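Local structure of methylaspartate ammonia-lyase (Citrobacter amalonaticus, 1KKO) at residues A[245-250]-A[255-260]; A[249-254]-A[288-293]; A[269-274]-A[380-385]; A[279-284]-A[313-318]; A[318-323]-A[351-356]. The protein catalyses the reversible anti elimination of ammonia from L-threo-3-methylaspartate to give mesaconate, with magnesium as cofactor. One frame throughout, in Å; residues are numbered along the deposited sequence.

Contact 1 of 5, residues A[245-250]-A[255-260]; sequences LIFDMD and AEYIAS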
# COMPACT_ATOMS: atom_id res chain seq x y z
N LEU A 245 -2.71 -33.35 5.58
CA LEU A 245 -1.73 -34.16 4.86
C LEU A 245 -0.87 -35.02 5.77
O LEU A 245 -0.55 -36.16 5.40
CB LEU A 245 -0.83 -33.29 4.00
CG LEU A 245 -1.48 -32.56 2.83
CD1 LEU A 245 -0.45 -31.73 2.11
CD2 LEU A 245 -2.15 -33.52 1.86
N ILE A 246 -0.51 -34.53 6.95
CA ILE A 246 0.37 -35.30 7.83
C ILE A 246 -0.38 -36.26 8.73
O ILE A 246 0.24 -37.12 9.34
CB ILE A 246 1.32 -34.40 8.66
CG1 ILE A 246 0.55 -33.46 9.59
CG2 ILE A 246 2.24 -33.62 7.73
CD1 ILE A 246 1.42 -32.90 10.70
N PHE A 247 -1.70 -36.13 8.81
CA PHE A 247 -2.48 -37.03 9.67
C PHE A 247 -3.46 -37.91 8.90
O PHE A 247 -4.53 -38.26 9.41
CB PHE A 247 -3.19 -36.23 10.75
CG PHE A 247 -2.25 -35.55 11.69
CD1 PHE A 247 -1.34 -36.28 12.43
CD2 PHE A 247 -2.25 -34.17 11.81
CE1 PHE A 247 -0.46 -35.66 13.28
CE2 PHE A 247 -1.38 -33.54 12.65
CZ PHE A 247 -0.48 -34.27 13.39
N ASP A 248 -3.11 -38.26 7.67
CA ASP A 248 -3.93 -39.20 6.90
C ASP A 248 -5.38 -38.73 6.72
O ASP A 248 -6.29 -39.55 6.60
CB ASP A 248 -3.93 -40.58 7.60
CG ASP A 248 -2.52 -41.08 7.96
OD1 ASP A 248 -2.21 -41.29 9.15
OD2 ASP A 248 -1.65 -41.31 7.12
N MSE A 249 -5.60 -37.41 6.72
CA MSE A 249 -6.95 -36.83 6.58
C MSE A 249 -7.92 -37.31 7.66
O MSE A 249 -9.13 -37.35 7.45
CB MSE A 249 -7.53 -37.13 5.20
CG MSE A 249 -6.61 -36.74 4.06
SE MSE A 249 -6.16 -34.85 4.03
CE MSE A 249 -7.78 -34.16 3.39
N ASP A 250 -7.37 -37.66 8.82
CA ASP A 250 -8.15 -38.14 9.95
C ASP A 250 -8.54 -36.94 10.80
O ASP A 250 -7.69 -36.35 11.46
CB ASP A 250 -7.28 -39.10 10.76
CG ASP A 250 -8.03 -39.78 11.88
OD1 ASP A 250 -9.01 -39.21 12.38
OD2 ASP A 250 -7.68 -40.89 12.33
N ALA A 255 -7.57 -32.83 14.93
CA ALA A 255 -8.05 -32.08 16.09
C ALA A 255 -7.12 -32.24 17.28
O ALA A 255 -6.86 -31.28 18.00
CB ALA A 255 -9.45 -32.52 16.46
N GLU A 256 -6.61 -33.44 17.50
CA GLU A 256 -5.67 -33.67 18.59
C GLU A 256 -4.46 -32.75 18.45
O GLU A 256 -4.03 -32.12 19.42
CB GLU A 256 -5.20 -35.13 18.61
CG GLU A 256 -4.09 -35.40 19.61
CD GLU A 256 -3.50 -36.79 19.48
OE1 GLU A 256 -3.60 -37.39 18.39
OE2 GLU A 256 -2.94 -37.29 20.48
N TYR A 257 -3.90 -32.69 17.25
CA TYR A 257 -2.73 -31.86 17.00
C TYR A 257 -3.05 -30.38 17.19
O TYR A 257 -2.31 -29.65 17.84
CB TYR A 257 -2.17 -32.10 15.60
CG TYR A 257 -1.13 -31.07 15.24
CD1 TYR A 257 0.13 -31.10 15.82
CD2 TYR A 257 -1.43 -30.02 14.38
CE1 TYR A 257 1.08 -30.14 15.52
CE2 TYR A 257 -0.49 -29.06 14.07
CZ TYR A 257 0.77 -29.12 14.64
OH TYR A 257 1.70 -28.16 14.33
N ILE A 258 -4.15 -29.93 16.58
CA ILE A 258 -4.55 -28.53 16.69
C ILE A 258 -4.74 -28.16 18.16
O ILE A 258 -4.28 -27.11 18.61
CB ILE A 258 -5.84 -28.30 15.88
CG1 ILE A 258 -5.53 -28.37 14.38
CG2 ILE A 258 -6.45 -26.94 16.21
CD1 ILE A 258 -6.74 -28.55 13.53
N ALA A 259 -5.40 -29.02 18.92
CA ALA A 259 -5.62 -28.75 20.34
C ALA A 259 -4.29 -28.63 21.10
O ALA A 259 -4.16 -27.83 22.03
CB ALA A 259 -6.48 -29.85 20.95
N SER A 260 -3.31 -29.43 20.69
CA SER A 260 -2.00 -29.43 21.35
C SER A 260 -1.25 -28.12 21.16
O SER A 260 -0.30 -27.84 21.89
CB SER A 260 -1.14 -30.61 20.86
OG SER A 260 -0.53 -30.35 19.60

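Contact 2 of 5, residues A[249-254]-A[288-293]; sequences MDPVRC and LTAITK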
# COMPACT_ATOMS: atom_id res chain seq x y z
N MSE A 249 -5.60 -37.41 6.72
CA MSE A 249 -6.95 -36.83 6.58
C MSE A 249 -7.92 -37.31 7.66
O MSE A 249 -9.13 -37.35 7.45
CB MSE A 249 -7.53 -37.13 5.20
CG MSE A 249 -6.61 -36.74 4.06
SE MSE A 249 -6.16 -34.85 4.03
CE MSE A 249 -7.78 -34.16 3.39
N ASP A 250 -7.37 -37.66 8.82
CA ASP A 250 -8.15 -38.14 9.95
C ASP A 250 -8.54 -36.94 10.80
O ASP A 250 -7.69 -36.35 11.46
CB ASP A 250 -7.28 -39.10 10.76
CG ASP A 250 -8.03 -39.78 11.88
OD1 ASP A 250 -9.01 -39.21 12.38
OD2 ASP A 250 -7.68 -40.89 12.33
N PRO A 251 -9.83 -36.58 10.82
CA PRO A 251 -10.24 -35.37 11.56
C PRO A 251 -9.90 -35.43 13.04
O PRO A 251 -9.60 -34.40 13.66
CB PRO A 251 -11.77 -35.32 11.38
CG PRO A 251 -12.16 -36.45 10.51
CD PRO A 251 -10.95 -37.27 10.19
N VAL A 252 -9.97 -36.62 13.62
CA VAL A 252 -9.66 -36.79 15.02
C VAL A 252 -8.17 -36.52 15.32
O VAL A 252 -7.85 -35.82 16.28
CB VAL A 252 -10.10 -38.19 15.50
CG1 VAL A 252 -9.55 -38.50 16.88
CG2 VAL A 252 -11.63 -38.27 15.50
N ARG A 253 -7.28 -37.04 14.49
CA ARG A 253 -5.85 -36.81 14.69
C ARG A 253 -5.52 -35.34 14.41
O ARG A 253 -4.67 -34.75 15.08
CB ARG A 253 -5.02 -37.73 13.78
CG ARG A 253 -5.03 -39.20 14.23
CD ARG A 253 -4.47 -40.16 13.21
NE ARG A 253 -3.06 -39.93 12.92
CZ ARG A 253 -2.46 -40.31 11.80
NH1 ARG A 253 -3.16 -40.94 10.86
NH2 ARG A 253 -1.17 -40.06 11.61
N CYS A 254 -6.21 -34.77 13.44
CA CYS A 254 -6.04 -33.35 13.13
C CYS A 254 -6.42 -32.52 14.34
O CYS A 254 -5.67 -31.63 14.75
CB CYS A 254 -6.89 -32.96 11.92
SG CYS A 254 -6.27 -33.56 10.33
N LEU A 288 -14.42 -30.41 8.15
CA LEU A 288 -14.30 -29.39 9.18
C LEU A 288 -15.25 -29.68 10.33
O LEU A 288 -14.89 -29.49 11.49
CB LEU A 288 -14.57 -28.01 8.60
CG LEU A 288 -13.58 -27.50 7.56
CD1 LEU A 288 -13.95 -26.07 7.19
CD2 LEU A 288 -12.16 -27.58 8.05
N THR A 289 -16.46 -30.14 10.01
CA THR A 289 -17.44 -30.47 11.05
C THR A 289 -16.87 -31.50 12.00
O THR A 289 -16.98 -31.38 13.22
CB THR A 289 -18.73 -30.99 10.40
OG1 THR A 289 -19.32 -29.97 9.58
CG2 THR A 289 -19.79 -31.32 11.45
N ALA A 290 -16.25 -32.53 11.44
CA ALA A 290 -15.63 -33.57 12.25
C ALA A 290 -14.48 -33.06 13.12
O ALA A 290 -14.34 -33.46 14.27
CB ALA A 290 -15.17 -34.71 11.37
N ILE A 291 -13.65 -32.16 12.58
CA ILE A 291 -12.57 -31.60 13.39
C ILE A 291 -13.16 -30.77 14.54
O ILE A 291 -12.69 -30.86 15.68
CB ILE A 291 -11.60 -30.74 12.54
CG1 ILE A 291 -10.89 -31.62 11.51
CG2 ILE A 291 -10.59 -30.03 13.44
CD1 ILE A 291 -10.15 -30.82 10.44
N THR A 292 -14.17 -29.96 14.23
CA THR A 292 -14.82 -29.13 15.23
C THR A 292 -15.40 -30.02 16.34
O THR A 292 -15.20 -29.73 17.53
CB THR A 292 -15.92 -28.30 14.55
OG1 THR A 292 -15.31 -27.40 13.61
CG2 THR A 292 -16.63 -27.38 15.54
N LYS A 293 -16.06 -31.10 15.95
CA LYS A 293 -16.64 -32.04 16.91
C LYS A 293 -15.57 -32.56 17.87
O LYS A 293 -15.78 -32.59 19.09
CB LYS A 293 -17.28 -33.22 16.18
CG LYS A 293 -18.06 -34.17 17.08
CD LYS A 293 -18.48 -35.44 16.35
CE LYS A 293 -19.29 -36.36 17.24
NZ LYS A 293 -19.47 -37.71 16.64

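Contact 3 of 5, residues A[269-274]-A[380-385]; sequences PLYIEG and PMRMLI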
# COMPACT_ATOMS: atom_id res chain seq x y z
N PRO A 269 -5.46 -16.17 22.36
CA PRO A 269 -6.41 -17.01 21.61
C PRO A 269 -5.80 -17.48 20.31
O PRO A 269 -5.05 -16.72 19.68
CB PRO A 269 -7.58 -16.07 21.35
CG PRO A 269 -7.45 -14.96 22.33
CD PRO A 269 -6.00 -14.83 22.63
N LEU A 270 -6.09 -18.71 19.91
CA LEU A 270 -5.51 -19.28 18.72
C LEU A 270 -6.57 -19.75 17.74
O LEU A 270 -7.54 -20.41 18.11
CB LEU A 270 -4.59 -20.45 19.09
CG LEU A 270 -3.91 -21.20 17.93
CD1 LEU A 270 -2.93 -20.29 17.20
CD2 LEU A 270 -3.20 -22.44 18.45
N TYR A 271 -6.37 -19.36 16.48
CA TYR A 271 -7.20 -19.77 15.37
C TYR A 271 -6.31 -20.43 14.31
O TYR A 271 -5.24 -19.90 13.99
CB TYR A 271 -7.85 -18.56 14.72
CG TYR A 271 -9.02 -17.97 15.46
CD1 TYR A 271 -8.85 -17.28 16.65
CD2 TYR A 271 -10.30 -18.08 14.95
CE1 TYR A 271 -9.94 -16.74 17.33
CE2 TYR A 271 -11.40 -17.51 15.60
CZ TYR A 271 -11.21 -16.84 16.79
OH TYR A 271 -12.29 -16.28 17.43
N ILE A 272 -6.78 -21.56 13.78
CA ILE A 272 -6.08 -22.24 12.69
C ILE A 272 -6.99 -22.26 11.47
O ILE A 272 -8.08 -22.82 11.52
CB ILE A 272 -5.70 -23.68 13.09
CG1 ILE A 272 -4.73 -23.69 14.28
CG2 ILE A 272 -5.11 -24.42 11.87
CD1 ILE A 272 -3.38 -23.04 14.03
N GLU A 273 -6.55 -21.61 10.41
CA GLU A 273 -7.32 -21.53 9.17
C GLU A 273 -6.89 -22.61 8.19
O GLU A 273 -5.70 -22.92 8.07
CB GLU A 273 -7.18 -20.13 8.55
CG GLU A 273 -7.99 -19.95 7.27
CD GLU A 273 -8.11 -18.51 6.82
OE1 GLU A 273 -7.39 -17.64 7.32
OE2 GLU A 273 -8.94 -18.25 5.92
N GLY A 274 -7.87 -23.18 7.51
CA GLY A 274 -7.60 -24.19 6.50
C GLY A 274 -6.86 -25.42 6.99
O GLY A 274 -5.88 -25.82 6.39
N PRO A 380 -18.42 -7.66 11.01
CA PRO A 380 -17.76 -8.96 11.09
C PRO A 380 -16.88 -8.97 12.35
O PRO A 380 -16.57 -7.92 12.92
CB PRO A 380 -16.89 -8.98 9.83
CG PRO A 380 -16.58 -7.52 9.60
CD PRO A 380 -17.88 -6.83 9.92
N MSE A 381 -16.46 -10.15 12.77
CA MSE A 381 -15.57 -10.32 13.90
C MSE A 381 -14.12 -9.96 13.62
O MSE A 381 -13.37 -9.67 14.54
CB MSE A 381 -15.64 -11.78 14.32
CG MSE A 381 -16.34 -11.97 15.62
SE MSE A 381 -15.05 -11.70 17.01
CE MSE A 381 -14.37 -13.46 17.19
N ARG A 382 -13.73 -10.00 12.34
CA ARG A 382 -12.35 -9.83 11.96
C ARG A 382 -12.30 -9.32 10.54
O ARG A 382 -13.15 -9.67 9.74
CB ARG A 382 -11.67 -11.19 12.03
CG ARG A 382 -10.16 -11.20 11.84
CD ARG A 382 -9.50 -12.48 12.34
NE ARG A 382 -9.84 -12.68 13.75
CZ ARG A 382 -9.73 -13.81 14.42
NH1 ARG A 382 -9.24 -14.90 13.85
NH2 ARG A 382 -10.14 -13.86 15.68
N MSE A 383 -11.30 -8.50 10.23
CA MSE A 383 -11.11 -8.00 8.88
C MSE A 383 -9.65 -8.06 8.50
O MSE A 383 -8.78 -7.67 9.27
CB MSE A 383 -11.62 -6.57 8.75
CG MSE A 383 -11.33 -5.96 7.38
SE MSE A 383 -12.33 -4.34 7.02
CE MSE A 383 -11.94 -3.39 8.58
N LEU A 384 -9.38 -8.55 7.30
CA LEU A 384 -8.02 -8.64 6.80
C LEU A 384 -7.40 -7.29 6.46
O LEU A 384 -8.01 -6.46 5.79
CB LEU A 384 -7.99 -9.51 5.55
CG LEU A 384 -6.63 -9.69 4.85
CD1 LEU A 384 -5.66 -10.49 5.71
CD2 LEU A 384 -6.85 -10.36 3.50
N ILE A 385 -6.16 -7.09 6.92
CA ILE A 385 -5.35 -5.95 6.51
C ILE A 385 -4.85 -6.25 5.09
O ILE A 385 -4.16 -7.23 4.85
CB ILE A 385 -4.22 -5.74 7.51
CG1 ILE A 385 -4.79 -5.31 8.85
CG2 ILE A 385 -3.24 -4.71 6.99
CD1 ILE A 385 -3.83 -5.39 10.00

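Contact 4 of 5, residues A[279-284]-A[313-318]; sequences GNKPDQ and YQDIVD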
# COMPACT_ATOMS: atom_id res chain seq x y z
N GLY A 279 -10.72 -31.06 -1.08
CA GLY A 279 -10.78 -31.03 -2.54
C GLY A 279 -12.11 -30.73 -3.19
O GLY A 279 -12.21 -30.65 -4.41
N ASN A 280 -13.14 -30.59 -2.38
CA ASN A 280 -14.45 -30.22 -2.89
C ASN A 280 -15.26 -29.73 -1.72
O ASN A 280 -14.95 -30.02 -0.57
CB ASN A 280 -15.15 -31.39 -3.61
CG ASN A 280 -15.42 -32.55 -2.69
OD1 ASN A 280 -16.30 -32.50 -1.86
ND2 ASN A 280 -14.65 -33.62 -2.85
N LYS A 281 -16.31 -29.00 -2.02
CA LYS A 281 -17.11 -28.37 -1.01
C LYS A 281 -17.84 -29.33 -0.05
O LYS A 281 -17.69 -29.21 1.16
CB LYS A 281 -18.07 -27.41 -1.70
CG LYS A 281 -18.99 -26.71 -0.80
CD LYS A 281 -19.95 -25.92 -1.65
CE LYS A 281 -21.09 -25.43 -0.83
NZ LYS A 281 -22.08 -24.72 -1.67
N PRO A 282 -18.61 -30.30 -0.54
CA PRO A 282 -19.30 -31.19 0.40
C PRO A 282 -18.35 -31.94 1.35
O PRO A 282 -18.64 -32.03 2.55
CB PRO A 282 -20.07 -32.16 -0.50
CG PRO A 282 -20.16 -31.50 -1.80
CD PRO A 282 -18.94 -30.61 -1.94
N ASP A 283 -17.24 -32.46 0.84
CA ASP A 283 -16.30 -33.16 1.69
C ASP A 283 -15.58 -32.20 2.65
O ASP A 283 -15.24 -32.59 3.76
CB ASP A 283 -15.25 -33.92 0.87
CG ASP A 283 -15.84 -35.12 0.13
OD1 ASP A 283 -16.95 -35.58 0.49
OD2 ASP A 283 -15.23 -35.66 -0.81
N GLN A 284 -15.35 -30.97 2.21
CA GLN A 284 -14.69 -29.98 3.06
C GLN A 284 -15.58 -29.65 4.27
O GLN A 284 -15.10 -29.59 5.40
CB GLN A 284 -14.36 -28.72 2.26
CG GLN A 284 -13.56 -27.69 3.02
CD GLN A 284 -12.16 -28.15 3.38
OE1 GLN A 284 -11.67 -29.15 2.86
NE2 GLN A 284 -11.49 -27.39 4.25
N TYR A 313 -21.57 -16.46 -1.57
CA TYR A 313 -22.56 -16.24 -0.52
C TYR A 313 -23.21 -17.58 -0.14
O TYR A 313 -23.28 -17.93 1.04
CB TYR A 313 -23.65 -15.25 -0.98
CG TYR A 313 -24.81 -15.26 -0.02
CD1 TYR A 313 -24.74 -14.57 1.17
CD2 TYR A 313 -25.94 -16.01 -0.27
CE1 TYR A 313 -25.78 -14.61 2.08
CE2 TYR A 313 -26.98 -16.06 0.64
CZ TYR A 313 -26.90 -15.35 1.81
OH TYR A 313 -27.92 -15.39 2.75
N GLN A 314 -23.67 -18.35 -1.13
CA GLN A 314 -24.31 -19.62 -0.82
C GLN A 314 -23.34 -20.60 -0.15
O GLN A 314 -23.74 -21.35 0.76
CB GLN A 314 -24.95 -20.25 -2.05
CG GLN A 314 -25.75 -21.52 -1.72
CD GLN A 314 -26.95 -21.24 -0.83
OE1 GLN A 314 -27.75 -20.36 -1.13
NE2 GLN A 314 -27.09 -22.00 0.25
N ASP A 315 -22.08 -20.61 -0.57
CA ASP A 315 -21.11 -21.45 0.09
C ASP A 315 -21.04 -21.12 1.58
O ASP A 315 -21.00 -22.00 2.43
CB ASP A 315 -19.71 -21.26 -0.49
CG ASP A 315 -19.56 -21.75 -1.90
OD1 ASP A 315 -20.40 -22.53 -2.40
OD2 ASP A 315 -18.58 -21.37 -2.57
N ILE A 316 -20.99 -19.83 1.88
CA ILE A 316 -20.88 -19.38 3.26
C ILE A 316 -22.10 -19.84 4.07
O ILE A 316 -21.97 -20.31 5.19
CB ILE A 316 -20.68 -17.86 3.30
CG1 ILE A 316 -19.30 -17.51 2.72
CG2 ILE A 316 -20.85 -17.34 4.71
CD1 ILE A 316 -19.19 -16.13 2.16
N VAL A 317 -23.28 -19.70 3.48
CA VAL A 317 -24.51 -20.18 4.09
C VAL A 317 -24.39 -21.68 4.39
O VAL A 317 -24.74 -22.13 5.48
CB VAL A 317 -25.70 -19.88 3.18
CG1 VAL A 317 -26.94 -20.65 3.61
CG2 VAL A 317 -25.98 -18.40 3.17
N ASP A 318 -23.88 -22.44 3.43
CA ASP A 318 -23.76 -23.89 3.59
C ASP A 318 -22.78 -24.29 4.70
O ASP A 318 -23.06 -25.19 5.50
CB ASP A 318 -23.36 -24.54 2.26
CG ASP A 318 -24.44 -24.43 1.20
OD1 ASP A 318 -25.62 -24.19 1.52
OD2 ASP A 318 -24.17 -24.59 -0.01

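Contact 5 of 5, residues A[318-323]-A[351-356]; sequences DFTDAG and HGMEAY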
# COMPACT_ATOMS: atom_id res chain seq x y z
N ASP A 318 -23.88 -22.44 3.43
CA ASP A 318 -23.76 -23.89 3.59
C ASP A 318 -22.78 -24.29 4.70
O ASP A 318 -23.06 -25.19 5.50
CB ASP A 318 -23.36 -24.54 2.26
CG ASP A 318 -24.44 -24.43 1.20
OD1 ASP A 318 -25.62 -24.19 1.52
OD2 ASP A 318 -24.17 -24.59 -0.01
N PHE A 319 -21.62 -23.63 4.75
CA PHE A 319 -20.67 -23.91 5.82
C PHE A 319 -21.25 -23.54 7.18
O PHE A 319 -21.01 -24.23 8.18
CB PHE A 319 -19.34 -23.19 5.59
CG PHE A 319 -18.39 -23.90 4.66
CD1 PHE A 319 -18.58 -23.89 3.29
CD2 PHE A 319 -17.29 -24.55 5.17
CE1 PHE A 319 -17.69 -24.54 2.45
CE2 PHE A 319 -16.39 -25.19 4.32
CZ PHE A 319 -16.59 -25.17 2.97
N THR A 320 -21.98 -22.43 7.23
CA THR A 320 -22.63 -21.97 8.45
C THR A 320 -23.72 -22.93 8.92
O THR A 320 -23.74 -23.34 10.08
CB THR A 320 -23.21 -20.58 8.21
OG1 THR A 320 -22.13 -19.67 7.95
CG2 THR A 320 -23.92 -20.05 9.45
N ASP A 321 -24.61 -23.31 8.01
CA ASP A 321 -25.74 -24.16 8.38
C ASP A 321 -25.28 -25.51 8.91
O ASP A 321 -25.98 -26.12 9.70
CB ASP A 321 -26.63 -24.41 7.18
CG ASP A 321 -27.42 -23.19 6.76
OD1 ASP A 321 -27.45 -22.19 7.51
OD2 ASP A 321 -28.07 -23.18 5.69
N ALA A 322 -24.14 -25.97 8.44
CA ALA A 322 -23.60 -27.26 8.86
C ALA A 322 -22.91 -27.20 10.22
O ALA A 322 -22.53 -28.24 10.76
CB ALA A 322 -22.62 -27.75 7.81
N GLY A 323 -22.72 -26.02 10.79
CA GLY A 323 -22.00 -25.90 12.04
C GLY A 323 -20.59 -26.45 11.88
O GLY A 323 -20.04 -27.07 12.78
N HIS A 351 -26.55 -16.50 12.86
CA HIS A 351 -26.50 -17.91 13.19
C HIS A 351 -25.32 -18.32 14.13
O HIS A 351 -25.15 -19.50 14.44
CB HIS A 351 -26.57 -18.68 11.88
CG HIS A 351 -27.83 -18.41 11.10
ND1 HIS A 351 -27.89 -17.54 10.04
CD2 HIS A 351 -29.10 -18.86 11.29
CE1 HIS A 351 -29.13 -17.50 9.57
NE2 HIS A 351 -29.88 -18.29 10.31
N GLY A 352 -24.58 -17.34 14.65
CA GLY A 352 -23.51 -17.61 15.60
C GLY A 352 -22.16 -17.99 15.04
O GLY A 352 -21.26 -18.35 15.79
N MSE A 353 -22.03 -17.93 13.71
CA MSE A 353 -20.76 -18.18 13.02
C MSE A 353 -19.94 -16.90 13.05
O MSE A 353 -20.47 -15.82 12.79
CB MSE A 353 -21.03 -18.56 11.56
CG MSE A 353 -19.78 -18.67 10.70
SE MSE A 353 -18.60 -20.12 11.22
CE MSE A 353 -19.53 -21.54 10.37
N GLU A 354 -18.66 -17.00 13.39
CA GLU A 354 -17.81 -15.82 13.38
C GLU A 354 -17.48 -15.48 11.93
O GLU A 354 -17.01 -16.33 11.16
CB GLU A 354 -16.53 -16.04 14.18
CG GLU A 354 -16.80 -16.25 15.66
CD GLU A 354 -15.55 -16.51 16.47
OE1 GLU A 354 -14.44 -16.26 15.97
OE2 GLU A 354 -15.67 -16.96 17.63
N ALA A 355 -17.76 -14.24 11.56
CA ALA A 355 -17.50 -13.76 10.20
C ALA A 355 -16.13 -13.10 10.12
O ALA A 355 -15.87 -12.12 10.80
CB ALA A 355 -18.57 -12.80 9.80
N TYR A 356 -15.27 -13.66 9.29
CA TYR A 356 -13.96 -13.08 9.00
C TYR A 356 -14.06 -12.47 7.60
O TYR A 356 -14.15 -13.18 6.59
CB TYR A 356 -12.86 -14.15 9.12
CG TYR A 356 -11.54 -13.83 8.46
CD1 TYR A 356 -11.08 -12.52 8.33
CD2 TYR A 356 -10.77 -14.86 7.93
CE1 TYR A 356 -9.86 -12.27 7.70
CE2 TYR A 356 -9.57 -14.61 7.31
CZ TYR A 356 -9.13 -13.32 7.18
OH TYR A 356 -7.95 -13.08 6.52

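Contact 1 of 5, residues A[245-250]-A[255-260]
Phe247 and Tyr257 meet on the outer, helical layer of the TIM barrel, where the chain leaves helix 242-246, reverses through a type I' turn from Phe247 to Asp250 and enters helix 251-260. The CE2 atom of Phe247 reaches to 3.4 Å from CB of Tyr257, and CZ of Phe247 lies 3.5 Å from the same CB. These two atoms of the phenyl ring thus rest against the root of the tyrosine, where its CB and CG lie, and the two side chains cross at about a right angle. The rings themselves are oblique, their planes 42° apart and their centroids separated by 5.5 Å. Two torsions set this up: Tyr257 carries CG anti to its backbone N (chi1 169°), while Phe247 has CG anti to its carbonyl carbon (chi1 -64°). CG1 of Ile246 lies over one face of the phenyl ring, near its rim. Large aromatics suit this place because they bridge backbones whose CA atoms stay 9.0 Å apart. Tyrosine adds a polar end: its hydroxyl is hydrogen-bonded to the carbonyl of Gly208, while its side chain also packs on Leu204. One turn on, the OG of Ser260 gives a hydrogen bond to the carbonyl O of Tyr257, at 2.6 Å.

Contact 2 of 5, residues A[249-254]-A[288-293]
Two neighbouring helices of the outer barrel layer, 251-260 and 281-298, come together where Pro251, at the start of the first, presses on Ala290 and Ile291 of the second. The backbones are very close here: the CA atoms of Pro251 and Ile291 stand 4.8 Å apart. Alanine suits so narrow a gap, since its methyl is all that has to fit against the proline ring. The CB of Ala290 lies 3.5 Å from CB of Pro251, tighter than ordinary van der Waals packing, and CG of the same proline is 3.6 Å from that methyl. Ile291 closes the other end of the patch. Its CG1, anti to the carbonyl carbon (chi1 -64°), sits 3.8 Å from CB of Pro251, and the branch runs on to put CD1 4.2 Å from CB of Cys254. In this beta/alpha barrel the two helices flank strand 270-273 along the chain, and Ile291 reaches inward from its helix to Ile304 of strand 303-306 while also touching Ala255 and Ile258. Proline is well placed in the first turn of a helix, where its missing N-H costs no helical bond. The cap comes from Asp250, whose OD1 accepts weak hydrogen bonds from the backbone N atoms of Val252 and Arg253, while the backbone O of Asp250 receives the N-H of Cys254 at 2.9 Å.

Contact 3 of 5, residues A[269-274]-A[380-385]
The phenol ring of Tyr271 carries the guanidinium group of Arg382 over one face, with NH1 3.4 Å above the ring plane. The guanidinium stands almost upright on the ring, planes 79° apart, so that it meets the phenol with its edge. This is a cation-pi contact: CZ of Arg382 lies 4.0 Å from the centroid of the Tyr271 ring, only 5° off its normal. NH2 of Arg382 comes down 3.3 Å from CE1 of Tyr271. A bend in the arginine chain (chi3 -57°) brings the group round. Strands 270-273 and 382-384 are the fourth and eighth of the TIM barrel, so the pair spans its interior, with the magnesium ligand Glu273 two residues beyond Tyr271. A long chain suits a span whose CA atoms, of Tyr271 and Arg382, are 11.7 Å apart, and its cationic end serves both the ring face and, through NH1, ND1 of His236. Tyrosine offers a pi face and a polar end, its OH hydrogen-bonded to Glu354 and Lys303; the CE methyl of Met381, a selenomethionine, lies 3.5 Å from that Tyr271 OH.

Contact 4 of 5, residues A[279-284]-A[313-318]
Lys281 places its ammonium between two carboxylates of helix 313-321. Its NZ hydrogen-bonds OD1 of Asp315 at 2.9 Å and OD2 of Asp318 at 2.7 Å, each bond part of a salt bridge, in a network of one lysine and two aspartates. The lysine chain leaves the backbone trans to N (chi1 178°) and stays extended to NZ, which is why so long a residue suits a gap where the CA atoms of Lys281 and Asp315 are 8.1 Å apart. Both carboxylates are met on the side away from their second oxygen: Asp318 OD2 through its anti lone pair, Asp315 OD1 from 22° out of the carboxylate plane. A spacing of three residues lets both acids project from one side of the helix. In the next shell, OD2 of Asp315 accepts from the backbone N atoms of Asn311 and Thr312, just before the helix, while NE2 of Gln314 donates to OD1 of Asp318 at 2.9 Å. The lysine itself stands in the first turn of helix 281-298 of the barrel, its side chain packed on Phe319 and Trp309. Asn280 caps that turn, its OD1 accepting from the backbone N of Asp283 at 2.9 Å. With a cation and hydrogen-bond donors on each carboxylate, both aspartates are probably held ionised; the single ammonium probably eases their mutual repulsion, though it can balance only one charge, while tying adjacent barrel helices together.

Contact 5 of 5, residues A[318-323]-A[351-356]
Met353, a selenomethionine, sends its chain off opposite the backbone N (chi1 172°) and then bends twice, at chi2 66° and chi3 81°, folding its methyl back onto the helix that carries Thr320. The CE atom of Met353 ends 3.7 Å from CA of Thr320, with the backbone O of Phe319 at 3.8 Å. An unbranched, flexible chain suits this job because it can curl against a helix surface. In Thr320 it is the methyl CG2 that lies trans to N, and it nestles 3.8 Å from CB of His351 and 3.9 Å from CB of Met353. The OG1 of Thr320 is hydrogen-bonded to the carbonyl O of Ile316, which satisfies the hydroxyl inside an otherwise apolar patch. In the beta/alpha barrel this joins the end of helix 313-321 to the turn between helix 339-351 and strand 354-357, with Met353 also touching Val328 of strand 327-330 and Cys348 of helix 339-351. Both helices close in Schellman motifs, at Gly323 and Gly352, where positive phi angles favour glycine. His351, exposed at the surface, offers its CB to the threonine, and its ND1 is hydrogen-bonded to the carbonyl O of Tyr347.

Overall arrangement
All five contacts belong to the TIM barrel, but they differ in burial. Contacts 3 and 5 are buried: contact 3 spans the barrel interior and is the cationic-aromatic one, whereas contact 5 is mainly apolar packing of a helix end. Contacts 1, 2 and 4 are partly buried in the outer helical layer. Of these, 1 and 2 are peripheral apolar packing and share helix 251-260, while contact 4 is a charge network. Helix 281-298 links contact 2 to contact 4, and helix 313-321 serves contacts 4 and 5; Asp318 lies in a segment of both but makes contact only in contact 4. Contacts 3 and 5 meet through neighbouring strands 382-384 and 354-357, where the Met381 N and Ala355 O atoms are probably hydrogen-bonded.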